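Local coordinates for protein second substrate binding domain of putative amino acid ABC transporter (Streptococcus pneumoniae, PDB 4OEN) that probably captures an amino acid outside the cell and delivers it to the membrane-embedded part of an ABC importer, at residues E105-G109 and K110-V114. Numbering follows the deposited sequence.
Sequences EDLKG and KTVGV
The aliphatic part of Lys-110 packs on the carbonyl oxygens of Asp-106 and Leu-107 at a type II beta turn, Leu-107 to Lys-110, which links a short 3-10 segment to strand 111-115 in one lobe of this type II periplasmic binding protein fold. The turn is closed by Lys-110 N, which donates to Leu-107 O over 2.8 Å; the donor stands above the carbonyl plane, 47° out of it, and the N-H...O angle is 150°. Gly-109 takes the positive phi of the turn's third position.

Followed outward, the lysine chain begins with CB, 3.2 Å from Leu-107 O, the same oxygen that receives its own N-H. With CG beside the backbone N and a bend at chi2 (-68°), the chain passes across the end of the 3-10 segment, by Asp-106 O: CG lies 3.6 Å from that oxygen, CD carries the chain outward, and CE is still 4.0 Å from Asp-106 O. From there the extended end carries NZ away from the turn.

Deeper in, Leu-107 and Val-112 cross at about a right angle. CD1 and CD2 of the leucine both rest against Val-112 CG2 from the same side, each at 3.9 Å, forming a buried apolar contact that Ile-101 and Tyr-133 extend on the leucine side and Leu-124 of helix 119-126 on the valine side. Asp-106 OD2 accepts a hydrogen bond from Ala-102 N, in the chain just before the 3-10 segment. On the outer side of the turn, one water donates to Gly-109 O at 2.8 Å and is hydrogen-bonded to Thr-111 OG1 at 2.7 Å.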
loop_
_atom_site.group_PDB
_atom_site.type_symbol
_atom_site.label_atom_id
_atom_site.label_comp_id
_atom_site.label_asym_id
_atom_site.label_seq_id
_atom_site.Cartn_x
_atom_site.Cartn_y
_atom_site.Cartn_z
ATOM N N GLU A 105 2.647 -13.056 21.490
ATOM C CA GLU A 105 2.579 -14.045 22.566
ATOM C C GLU A 105 1.144 -14.224 23.065
ATOM O O GLU A 105 0.752 -15.324 23.466
ATOM C CB GLU A 105 3.490 -13.638 23.732
ATOM C CG GLU A 105 4.985 -13.819 23.469
ATOM C CD GLU A 105 5.610 -12.670 22.688
ATOM O OE1 GLU A 105 4.907 -11.678 22.388
ATOM O OE2 GLU A 105 6.818 -12.763 22.372
ATOM N N ASP A 106 0.354 -13.148 23.032
ATOM C CA ASP A 106 -1.046 -13.227 23.467
ATOM C C ASP A 106 -1.893 -14.115 22.555
ATOM O O ASP A 106 -3.005 -14.509 22.917
ATOM C CB ASP A 106 -1.673 -11.834 23.532
ATOM C CG ASP A 106 -1.185 -11.022 24.722
ATOM O OD1 ASP A 106 -0.605 -11.611 25.660
ATOM O OD2 ASP A 106 -1.405 -9.787 24.726
ATOM N N LEU A 107 -1.362 -14.424 21.379
ATOM C CA LEU A 107 -2.086 -15.221 20.405
ATOM C C LEU A 107 -1.964 -16.713 20.659
ATOM O O LEU A 107 -2.542 -17.503 19.915
ATOM C CB LEU A 107 -1.592 -14.915 18.982
ATOM C CG LEU A 107 -1.907 -13.506 18.484
ATOM C CD1 LEU A 107 -1.188 -13.294 17.158
ATOM C CD2 LEU A 107 -3.416 -13.378 18.329
ATOM N N LYS A 108 -1.203 -17.116 21.674
ATOM C CA LYS A 108 -1.029 -18.544 21.929
ATOM C C LYS A 108 -2.386 -19.219 22.117
ATOM O O LYS A 108 -3.175 -18.810 22.970
ATOM C CB LYS A 108 -0.145 -18.774 23.157
ATOM C CG LYS A 108 0.313 -20.219 23.349
ATOM C CD LYS A 108 1.252 -20.322 24.547
ATOM C CE LYS A 108 1.730 -21.747 24.744
ATOM N NZ LYS A 108 0.578 -22.668 24.943
ATOM N N GLY A 109 -2.672 -20.217 21.287
ATOM C CA GLY A 109 -3.923 -20.948 21.383
ATOM C C GLY A 109 -5.092 -20.278 20.682
ATOM O O GLY A 109 -6.147 -20.884 20.531
ATOM N N LYS A 110 -4.906 -19.020 20.278
ATOM C CA LYS A 110 -5.923 -18.265 19.558
ATOM C C LYS A 110 -5.909 -18.610 18.071
ATOM O O LYS A 110 -5.007 -19.294 17.578
ATOM C CB LYS A 110 -5.693 -16.755 19.711
ATOM C CG LYS A 110 -5.564 -16.252 21.119
ATOM C CD LYS A 110 -6.859 -16.371 21.860
ATOM C CE LYS A 110 -6.778 -15.698 23.234
ATOM N NZ LYS A 110 -8.001 -16.040 24.006
ATOM N N THR A 111 -6.893 -18.103 17.343
ATOM C CA THR A 111 -6.970 -18.364 15.912
ATOM C C THR A 111 -6.886 -17.056 15.143
ATOM O O THR A 111 -7.642 -16.124 15.411
ATOM C CB THR A 111 -8.258 -19.092 15.535
ATOM O OG1 THR A 111 -8.286 -20.378 16.165
ATOM C CG2 THR A 111 -8.336 -19.271 14.030
ATOM N N VAL A 112 -5.953 -16.997 14.200
ATOM C CA VAL A 112 -5.734 -15.797 13.395
ATOM C C VAL A 112 -6.164 -16.045 11.954
ATOM O O VAL A 112 -5.744 -17.027 11.365
ATOM C CB VAL A 112 -4.256 -15.365 13.405
ATOM C CG1 VAL A 112 -4.099 -14.072 12.603
ATOM C CG2 VAL A 112 -3.755 -15.166 14.845
ATOM N N GLY A 113 -7.003 -15.165 11.403
ATOM C CA GLY A 113 -7.387 -15.220 9.999
ATOM C C GLY A 113 -6.381 -14.565 9.067
ATOM O O GLY A 113 -5.691 -13.607 9.437
ATOM N N VAL A 114 -6.297 -15.082 7.843
ATOM C CA VAL A 114 -5.401 -14.508 6.851
ATOM C C VAL A 114 -5.900 -14.846 5.448
ATOM O O VAL A 114 -6.603 -15.842 5.264
ATOM C CB VAL A 114 -3.953 -15.003 7.052
ATOM C CG1 VAL A 114 -3.769 -16.439 6.574
ATOM C CG2 VAL A 114 -2.948 -14.058 6.383
HETATM O O HOH W 1 -8.360 -20.862 18.852
#